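Local coordinates for hypothetical protein TM1553 (Thermotoga maritima, PDB 1VRM), which belongs to the ApbE family and, as in its relatives, probably transfers the FMN portion of FAD onto a target flavoprotein, at residues T28-I39 with F181-G192; L135-V143 with M153-D161. One frame throughout, in Å; residues are numbered along the deposited sequence.

Contact 1: residues T28-I39 with F181-G192; sequences TSVRIVVSSQKI and FDENATGFVEAG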
loop_
_atom_site.group_PDB
_atom_site.type_symbol
_atom_site.label_atom_id
_atom_site.label_comp_id
_atom_site.label_asym_id
_atom_site.label_seq_id
_atom_site.Cartn_x
_atom_site.Cartn_y
_atom_site.Cartn_z
ATOM N N THR A 28 -6.589 7.064 -5.626
ATOM C CA THR A 28 -7.296 7.450 -4.439
ATOM C C THR A 28 -7.298 8.974 -4.345
ATOM O O THR A 28 -6.999 9.673 -5.329
ATOM C CB THR A 28 -6.649 6.744 -3.196
ATOM O OG1 THR A 28 -7.483 6.863 -2.026
ATOM C CG2 THR A 28 -5.204 7.222 -2.903
ATOM N N SER A 29 -7.708 9.480 -3.191
ATOM C CA SER A 29 -7.603 10.891 -2.897
ATOM C C SER A 29 -6.313 11.088 -2.101
ATOM O O SER A 29 -5.921 10.215 -1.315
ATOM C CB SER A 29 -8.820 11.390 -2.118
ATOM O OG SER A 29 -9.014 10.560 -1.019
ATOM N N VAL A 30 -5.664 12.232 -2.311
ATOM C CA VAL A 30 -4.433 12.607 -1.629
ATOM C C VAL A 30 -4.591 13.972 -0.988
ATOM O O VAL A 30 -5.379 14.797 -1.463
ATOM C CB VAL A 30 -3.200 12.564 -2.557
ATOM C CG1 VAL A 30 -3.058 11.188 -3.197
ATOM C CG2 VAL A 30 -3.265 13.605 -3.631
ATOM N N ARG A 31 -3.849 14.201 0.088
ATOM C CA ARG A 31 -3.870 15.444 0.824
ATOM C C ARG A 31 -2.439 15.747 1.224
ATOM O O ARG A 31 -1.720 14.875 1.765
ATOM C CB ARG A 31 -4.793 15.304 2.013
ATOM C CG ARG A 31 -4.897 16.472 2.909
ATOM C CD ARG A 31 -5.847 16.018 3.991
ATOM N NE ARG A 31 -6.129 17.095 4.880
ATOM C CZ ARG A 31 -6.615 16.941 6.091
ATOM N NH1 ARG A 31 -6.842 15.723 6.575
ATOM N NH2 ARG A 31 -6.842 18.023 6.819
ATOM N N ILE A 32 -1.991 16.946 0.936
ATOM C CA ILE A 32 -0.627 17.321 1.196
ATOM C C ILE A 32 -0.695 18.550 2.114
ATOM O O ILE A 32 -1.319 19.527 1.747
ATOM C CB ILE A 32 0.074 17.676 -0.115
ATOM C CG1 ILE A 32 0.112 16.496 -1.111
ATOM C CG2 ILE A 32 1.494 18.188 0.152
ATOM C CD1 ILE A 32 0.175 16.933 -2.552
ATOM N N VAL A 33 -0.101 18.494 3.294
ATOM C CA VAL A 33 -0.238 19.568 4.288
ATOM C C VAL A 33 1.180 19.904 4.707
ATOM O O VAL A 33 1.925 19.049 5.196
ATOM C CB VAL A 33 -1.043 19.138 5.481
ATOM C CG1 VAL A 33 -0.955 20.156 6.586
ATOM C CG2 VAL A 33 -2.469 18.842 5.062
ATOM N N VAL A 34 1.578 21.142 4.433
ATOM C CA VAL A 34 2.980 21.537 4.537
ATOM C C VAL A 34 3.104 22.939 5.086
ATOM O O VAL A 34 2.351 23.836 4.735
ATOM C CB VAL A 34 3.789 21.264 3.230
ATOM C CG1 VAL A 34 3.338 22.128 2.089
ATOM C CG2 VAL A 34 5.282 21.346 3.510
ATOM N N SER A 35 4.113 23.102 5.947
ATOM C CA SER A 35 4.536 24.424 6.435
ATOM C C SER A 35 6.025 24.582 6.210
ATOM O O SER A 35 6.783 23.671 6.468
ATOM C CB SER A 35 4.199 24.580 7.902
ATOM O OG SER A 35 4.725 25.803 8.451
ATOM N N SER A 36 6.435 25.760 5.732
ATOM C CA SER A 36 7.844 26.106 5.572
ATOM C C SER A 36 7.984 27.610 5.639
ATOM O O SER A 36 7.170 28.308 5.050
ATOM C CB SER A 36 8.425 25.603 4.258
ATOM O OG SER A 36 9.767 26.056 4.047
ATOM N N GLN A 37 9.025 28.091 6.329
ATOM C CA GLN A 37 9.399 29.523 6.291
ATOM C C GLN A 37 10.491 29.773 5.273
ATOM O O GLN A 37 10.854 30.928 5.040
ATOM C CB GLN A 37 9.893 29.981 7.674
ATOM C CG GLN A 37 8.809 30.109 8.684
ATOM C CD GLN A 37 9.244 30.997 9.874
ATOM O OE1 GLN A 37 10.370 31.541 9.889
ATOM N NE2 GLN A 37 8.349 31.163 10.850
ATOM N N LYS A 38 11.012 28.728 4.658
ATOM C CA LYS A 38 12.111 28.851 3.716
ATOM C C LYS A 38 11.677 28.927 2.255
ATOM O O LYS A 38 12.221 29.719 1.466
ATOM C CB LYS A 38 13.068 27.707 3.896
ATOM C CG LYS A 38 14.323 27.785 3.086
ATOM C CD LYS A 38 15.089 26.467 3.179
ATOM C CE LYS A 38 16.307 26.454 2.329
ATOM N NZ LYS A 38 16.870 25.080 2.312
ATOM N N ILE A 39 10.725 28.074 1.904
ATOM C CA ILE A 39 10.213 27.932 0.540
ATOM C C ILE A 39 8.692 28.013 0.624
ATOM O O ILE A 39 8.108 27.461 1.529
ATOM C CB ILE A 39 10.609 26.555 -0.026
ATOM C CG1 ILE A 39 12.131 26.383 -0.125
ATOM C CG2 ILE A 39 9.947 26.292 -1.393
ATOM C CD1 ILE A 39 12.761 27.373 -1.072
ATOM N N PHE A 181 13.520 20.487 -0.129
ATOM C CA PHE A 181 13.258 21.925 -0.210
ATOM C C PHE A 181 13.642 22.646 1.054
ATOM O O PHE A 181 14.192 23.745 1.026
ATOM C CB PHE A 181 11.781 22.229 -0.485
ATOM C CG PHE A 181 11.409 22.090 -1.920
ATOM C CD1 PHE A 181 11.700 23.111 -2.833
ATOM C CD2 PHE A 181 10.739 20.966 -2.382
ATOM C CE1 PHE A 181 11.343 23.008 -4.169
ATOM C CE2 PHE A 181 10.372 20.878 -3.716
ATOM C CZ PHE A 181 10.689 21.889 -4.597
ATOM N N ASP A 182 13.288 22.040 2.170
ATOM C CA ASP A 182 13.512 22.683 3.466
ATOM C C ASP A 182 13.651 21.598 4.503
ATOM O O ASP A 182 12.662 20.981 4.868
ATOM C CB ASP A 182 12.299 23.544 3.823
ATOM C CG ASP A 182 12.391 24.201 5.197
ATOM O OD1 ASP A 182 13.417 24.006 5.936
ATOM O OD2 ASP A 182 11.396 24.914 5.566
ATOM N N GLU A 183 14.857 21.421 5.029
ATOM C CA GLU A 183 15.081 20.370 6.041
ATOM C C GLU A 183 14.225 20.497 7.284
ATOM O O GLU A 183 14.025 19.495 8.012
ATOM C CB GLU A 183 16.551 20.279 6.442
ATOM C CG GLU A 183 17.082 21.553 7.128
ATOM C CD GLU A 183 18.614 21.627 7.333
ATOM O OE1 GLU A 183 19.399 20.840 6.796
ATOM O OE2 GLU A 183 19.035 22.575 8.010
ATOM N N ASN A 184 13.700 21.694 7.499
ATOM C CA ASN A 184 12.877 21.982 8.684
ATOM C C ASN A 184 11.389 22.116 8.386
ATOM O O ASN A 184 10.659 22.558 9.232
ATOM C CB ASN A 184 13.431 23.177 9.416
ATOM C CG ASN A 184 14.852 22.906 9.924
ATOM O OD1 ASN A 184 15.152 21.782 10.325
ATOM N ND2 ASN A 184 15.697 23.901 9.913
ATOM N N ALA A 185 10.967 21.707 7.187
ATOM C CA ALA A 185 9.556 21.690 6.892
ATOM C C ALA A 185 8.809 20.752 7.821
ATOM O O ALA A 185 9.349 19.774 8.344
ATOM C CB ALA A 185 9.317 21.320 5.458
ATOM N N THR A 186 7.532 21.053 8.011
ATOM C CA THR A 186 6.656 20.251 8.810
ATOM C C THR A 186 5.340 19.991 8.041
ATOM O O THR A 186 5.074 20.629 7.017
ATOM C CB THR A 186 6.381 20.853 10.194
ATOM O OG1 THR A 186 5.597 22.031 10.078
ATOM C CG2 THR A 186 7.735 21.172 10.928
ATOM N N GLY A 187 4.551 19.054 8.561
ATOM C CA GLY A 187 3.304 18.640 7.922
ATOM C C GLY A 187 3.235 17.130 7.722
ATOM O O GLY A 187 3.883 16.337 8.429
ATOM N N PHE A 188 2.361 16.743 6.801
ATOM C CA PHE A 188 2.108 15.336 6.535
ATOM C C PHE A 188 1.572 15.191 5.127
ATOM O O PHE A 188 1.113 16.171 4.511
ATOM C CB PHE A 188 1.132 14.729 7.544
ATOM C CG PHE A 188 -0.244 15.290 7.461
ATOM C CD1 PHE A 188 -1.176 14.706 6.591
ATOM C CD2 PHE A 188 -0.623 16.351 8.272
ATOM C CE1 PHE A 188 -2.437 15.225 6.491
ATOM C CE2 PHE A 188 -1.892 16.861 8.201
ATOM C CZ PHE A 188 -2.787 16.281 7.294
ATOM N N VAL A 189 1.698 13.986 4.604
ATOM C CA VAL A 189 1.060 13.640 3.352
ATOM C C VAL A 189 0.191 12.419 3.566
ATOM O O VAL A 189 0.593 11.517 4.309
ATOM C CB VAL A 189 2.072 13.323 2.268
ATOM C CG1 VAL A 189 1.382 13.120 0.919
ATOM C CG2 VAL A 189 3.135 14.423 2.173
ATOM N N GLU A 190 -0.945 12.382 2.896
ATOM C CA GLU A 190 -1.922 11.303 3.061
ATOM C C GLU A 190 -2.331 10.851 1.670
ATOM O O GLU A 190 -2.476 11.672 0.759
ATOM C CB GLU A 190 -3.126 11.833 3.819
ATOM C CG GLU A 190 -4.140 10.821 4.194
ATOM C CD GLU A 190 -5.269 11.433 5.019
ATOM O OE1 GLU A 190 -5.176 12.632 5.367
ATOM O OE2 GLU A 190 -6.248 10.707 5.304
ATOM N N ALA A 191 -2.502 9.542 1.529
ATOM C CA ALA A 191 -3.053 8.968 0.300
ATOM C C ALA A 191 -3.922 7.822 0.724
ATOM O O ALA A 191 -3.451 6.874 1.344
ATOM C CB ALA A 191 -1.964 8.539 -0.635
ATOM N N GLY A 192 -5.204 7.942 0.446
ATOM C CA GLY A 192 -6.152 6.884 0.749
ATOM C C GLY A 192 -6.017 6.352 2.162
ATOM O O GLY A 192 -5.972 5.119 2.396
HETATM O O HOH W 1 10.972 26.482 7.590
HETATM O O HOH W 2 17.026 22.865 3.912
#

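Contact 2: residues L135-V143 with M153-D161; sequences LKHTGYKNV and MVKNGVKID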
loop_
_atom_site.group_PDB
_atom_site.type_symbol
_atom_site.label_atom_id
_atom_site.label_comp_id
_atom_site.label_asym_id
_atom_site.label_seq_id
_atom_site.Cartn_x
_atom_site.Cartn_y
_atom_site.Cartn_z
ATOM N N LEU A 135 -3.742 -19.327 -10.274
ATOM C CA LEU A 135 -2.723 -19.503 -9.204
ATOM C C LEU A 135 -1.420 -20.075 -9.755
ATOM O O LEU A 135 -0.351 -19.802 -9.208
ATOM C CB LEU A 135 -3.243 -20.426 -8.095
ATOM C CG LEU A 135 -4.234 -19.764 -7.146
ATOM C CD1 LEU A 135 -4.754 -20.832 -6.227
ATOM C CD2 LEU A 135 -3.581 -18.618 -6.368
ATOM N N LYS A 136 -1.479 -20.825 -10.860
ATOM C CA LYS A 136 -0.248 -21.291 -11.525
ATOM C C LYS A 136 0.528 -20.128 -12.132
ATOM O O LYS A 136 1.698 -20.268 -12.489
ATOM C CB LYS A 136 -0.551 -22.268 -12.647
ATOM C CG LYS A 136 -1.387 -23.458 -12.231
ATOM C CD LYS A 136 -1.485 -24.460 -13.350
ATOM C CE LYS A 136 -2.201 -25.735 -12.922
ATOM N NZ LYS A 136 -3.633 -25.462 -12.716
ATOM N N HIS A 137 -0.164 -19.013 -12.316
ATOM C CA HIS A 137 0.417 -17.785 -12.887
ATOM C C HIS A 137 0.470 -16.676 -11.864
ATOM O O HIS A 137 0.293 -15.500 -12.217
ATOM C CB HIS A 137 -0.378 -17.388 -14.114
ATOM C CG HIS A 137 -0.677 -18.555 -14.989
ATOM N ND1 HIS A 137 0.324 -19.356 -15.516
ATOM C CD2 HIS A 137 -1.848 -19.147 -15.311
ATOM C CE1 HIS A 137 -0.237 -20.382 -16.134
ATOM N NE2 HIS A 137 -1.551 -20.267 -16.043
ATOM N N THR A 138 0.784 -17.092 -10.628
ATOM C CA THR A 138 0.883 -16.204 -9.453
ATOM C C THR A 138 2.078 -16.690 -8.672
ATOM O O THR A 138 2.292 -17.874 -8.624
ATOM C CB THR A 138 -0.370 -16.367 -8.575
ATOM O OG1 THR A 138 -1.532 -16.074 -9.373
ATOM C CG2 THR A 138 -0.344 -15.443 -7.345
ATOM N N GLY A 139 2.863 -15.776 -8.114
ATOM C CA GLY A 139 3.931 -16.172 -7.170
ATOM C C GLY A 139 5.172 -15.322 -7.394
ATOM O O GLY A 139 5.709 -15.282 -8.521
ATOM N N TYR A 140 5.645 -14.666 -6.332
ATOM C CA TYR A 140 6.767 -13.704 -6.495
ATOM C C TYR A 140 8.048 -14.328 -6.993
ATOM O O TYR A 140 8.900 -13.642 -7.559
ATOM C CB TYR A 140 7.069 -12.952 -5.200
ATOM C CG TYR A 140 7.667 -13.792 -4.120
ATOM C CD1 TYR A 140 6.868 -14.618 -3.326
ATOM C CD2 TYR A 140 9.043 -13.762 -3.869
ATOM C CE1 TYR A 140 7.430 -15.394 -2.286
ATOM C CE2 TYR A 140 9.604 -14.549 -2.872
ATOM C CZ TYR A 140 8.795 -15.346 -2.096
ATOM O OH TYR A 140 9.371 -16.110 -1.099
ATOM N N LYS A 141 8.228 -15.616 -6.749
ATOM C CA LYS A 141 9.430 -16.297 -7.222
ATOM C C LYS A 141 9.539 -16.370 -8.751
ATOM O O LYS A 141 10.590 -16.720 -9.290
ATOM C CB LYS A 141 9.548 -17.685 -6.591
ATOM C CG LYS A 141 9.726 -17.641 -5.071
ATOM C CD LYS A 141 9.673 -19.057 -4.482
ATOM C CE LYS A 141 9.834 -19.027 -2.977
ATOM N NZ LYS A 141 9.921 -20.416 -2.429
ATOM N N ASN A 142 8.462 -16.012 -9.455
ATOM C CA ASN A 142 8.433 -15.970 -10.912
ATOM C C ASN A 142 8.990 -14.673 -11.475
ATOM O O ASN A 142 9.032 -14.494 -12.677
ATOM C CB ASN A 142 7.018 -16.205 -11.410
ATOM C CG ASN A 142 6.548 -17.584 -11.125
ATOM O OD1 ASN A 142 7.113 -18.576 -11.646
ATOM N ND2 ASN A 142 5.516 -17.700 -10.276
ATOM N N VAL A 143 9.348 -13.727 -10.610
ATOM C CA VAL A 143 10.028 -12.506 -11.070
ATOM C C VAL A 143 11.522 -12.693 -10.916
ATOM O O VAL A 143 12.007 -12.875 -9.777
ATOM C CB VAL A 143 9.614 -11.301 -10.247
ATOM C CG1 VAL A 143 10.208 -9.994 -10.853
ATOM C CG2 VAL A 143 8.074 -11.235 -10.170
HETATM N N MSE A 153 12.644 -10.213 -15.647
HETATM C CA MSE A 153 11.848 -11.113 -16.477
HETATM C C MSE A 153 10.747 -11.661 -15.622
HETATM O O MSE A 153 10.975 -11.998 -14.459
HETATM C CB MSE A 153 12.677 -12.258 -17.075
HETATM C CG MSE A 153 11.740 -13.241 -17.788
HETATM SE SE MSE A 153 12.759 -14.408 -18.942
HETATM C CE MSE A 153 13.603 -15.418 -17.562
ATOM N N VAL A 154 9.565 -11.796 -16.232
ATOM C CA VAL A 154 8.433 -12.480 -15.582
ATOM C C VAL A 154 8.196 -13.805 -16.290
ATOM O O VAL A 154 8.000 -13.809 -17.500
ATOM C CB VAL A 154 7.143 -11.668 -15.513
ATOM C CG1 VAL A 154 7.278 -10.576 -14.476
ATOM C CG2 VAL A 154 6.700 -11.089 -16.877
ATOM N N LYS A 155 8.311 -14.914 -15.536
ATOM C CA LYS A 155 8.010 -16.227 -16.069
ATOM C C LYS A 155 6.647 -16.747 -15.609
ATOM O O LYS A 155 5.982 -16.179 -14.723
ATOM C CB LYS A 155 9.087 -17.239 -15.730
ATOM C CG LYS A 155 9.329 -17.464 -14.348
ATOM C CD LYS A 155 10.374 -18.579 -14.154
ATOM C CE LYS A 155 10.412 -19.008 -12.702
ATOM N NZ LYS A 155 11.211 -20.255 -12.516
ATOM N N ASN A 156 6.214 -17.829 -16.270
ATOM C CA ASN A 156 4.956 -18.492 -15.953
ATOM C C ASN A 156 3.757 -17.571 -16.074
ATOM O O ASN A 156 2.695 -17.830 -15.490
ATOM C CB ASN A 156 5.013 -19.137 -14.570
ATOM C CG ASN A 156 5.947 -20.320 -14.545
ATOM O OD1 ASN A 156 5.919 -21.134 -15.465
ATOM N ND2 ASN A 156 6.801 -20.397 -13.549
ATOM N N GLY A 157 3.876 -16.544 -16.895
ATOM C CA GLY A 157 2.773 -15.669 -17.204
ATOM C C GLY A 157 2.389 -14.764 -16.063
ATOM O O GLY A 157 1.319 -14.137 -16.101
ATOM N N VAL A 158 3.264 -14.572 -15.089
ATOM C CA VAL A 158 2.863 -13.705 -13.967
ATOM C C VAL A 158 2.821 -12.243 -14.423
ATOM O O VAL A 158 3.522 -11.839 -15.363
ATOM C CB VAL A 158 3.694 -13.833 -12.696
ATOM C CG1 VAL A 158 3.735 -15.229 -12.153
ATOM C CG2 VAL A 158 5.057 -13.291 -12.896
ATOM N N LYS A 159 2.008 -11.466 -13.727
ATOM C CA LYS A 159 1.951 -10.049 -13.908
ATOM C C LYS A 159 2.109 -9.367 -12.541
ATOM O O LYS A 159 1.535 -9.790 -11.541
ATOM C CB LYS A 159 0.661 -9.606 -14.546
ATOM C CG LYS A 159 0.530 -10.086 -16.025
ATOM C CD LYS A 159 -0.643 -9.433 -16.681
ATOM C CE LYS A 159 -0.669 -9.541 -18.213
ATOM N NZ LYS A 159 -1.824 -8.779 -18.883
ATOM N N ILE A 160 2.886 -8.302 -12.538
ATOM C CA ILE A 160 3.214 -7.520 -11.325
ATOM C C ILE A 160 2.129 -6.471 -11.141
ATOM O O ILE A 160 1.723 -5.796 -12.096
ATOM C CB ILE A 160 4.574 -6.828 -11.521
ATOM C CG1 ILE A 160 5.698 -7.893 -11.610
ATOM C CG2 ILE A 160 4.796 -5.784 -10.480
ATOM C CD1 ILE A 160 7.028 -7.386 -12.107
ATOM N N ASP A 161 1.663 -6.304 -9.918
ATOM C CA ASP A 161 0.789 -5.189 -9.555
ATOM C C ASP A 161 1.357 -4.621 -8.246
ATOM O O ASP A 161 1.540 -5.368 -7.281
ATOM C CB ASP A 161 -0.675 -5.576 -9.323
ATOM C CG ASP A 161 -1.521 -4.319 -8.965
ATOM O OD1 ASP A 161 -1.995 -3.598 -9.881
ATOM O OD2 ASP A 161 -1.648 -4.009 -7.764
HETATM O O HOH W 3 0.328 -12.838 -11.754
HETATM O O HOH W 4 10.887 -19.783 -9.692
#

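Contact 1: residues T28-I39 with F181-G192
The Phe188 ring meets two residues of the neighbouring strand: Val33 CB over one face, 3.9 Å from the ring centroid in a CH-pi contact, and Arg31 at its edge. Arg31 CZ approaches Phe188 CZ at 4.1 Å, and the planes stand 90° apart, so the ring tip meets the centre of a guanidinium face. Phe188 CG lies between the backbone N and the carbonyl carbon (chi1 66°), which swings the ring over Val33. Near the guanidinium plane, Glu190 OE1 makes only a long salt bridge to Arg31 NH1, doubtful because Glu190 has two conformers; the firmer partner of Arg31 is Glu20, which takes a salt bridge from NE.

Beneath these groups the strands pair antiparallel, with reciprocal backbone bonds at Arg31–Glu190, Val33–Phe188 and Ser35–Thr186. Any CB on Gly187 would run into Val33 O, and its backbone angles suit no other residue well; hence Val33 O can come within 3.1 Å of Gly187 CA. Past the strands, Ser36 OG donates to Asp182 OD2 at 2.5 Å and accepts from the N atoms of Lys38 and Ile39, an ST turn and ST motif that fix the hydroxyl.

Strand 19-25, an edge of the large antiparallel sheet, flanks 28-35, and strand 194-197 flanks 186-191; on the face of Ile32 and Ala191, helices 41-58 and 166-181 pack through Ala45 and Leu171.

Contact 2: residues L135-V143 with M153-D161
Asn156 ND2 donates to Asn142 OD1 at 2.7 Å in a nearly straight bond (168°); the two amide planes are perpendicular, and the donor stands above the carbonyl plane of Asn142. The site is the open end of a beta hairpin, strands 143-146 and 151-154, where Lys155 to Val158 form a type I' turn and Asn142 closes a 3-10 segment. Asn142 CG lies anti to the carbonyl carbon, beside the backbone N (chi1 -67°), which brings the amide toward both Asn156 and Gly139 O; the latter accepts from Asn142 N and ND2 on the same face of its plane.

The Val143–Val154 pair is extended by Lys155 N, which donates to Asn142 O at 3.0 Å and 173°. Val158 CG1 wedges between His137 O and Asn142 CB, 3.5 Å from each. A leucine in place of Asn142 would probably leave Asn156 ND2 without its acceptor and set that side chain free to turn.

The backbone of the same Asn156 is held too: His137 ND1 donates to Asn156 O at 2.8 Å, tilted from the carbonyl plane, while Glu133 takes the bond of His137 NE2 and so helps fix the ring's rotation. A water links the two segments, donating to Lys141 O and accepting from Lys155 NZ at 2.9 Å.

How the contacts relate
From the N terminus the chain runs through strand 19-25 into strand 28-35, the first half of contact 1, whose partner arrives only some 140 residues later. About half of the intervening chain is helical, and within it contact 2 closes a much shorter loop: after helix 128-135, segment 135-143 leads into a small hairpin, and 153-161 returns beside it. Helix 166-181 then carries the chain back to strand 186-191. The two closures are therefore nested, not crossed. They lie on opposite sides of the chain's centre, about 36 Å between centres, contact 1 joining strands of the large antiparallel sheet and contact 2 fastening the small three-stranded sheet to its preceding loop.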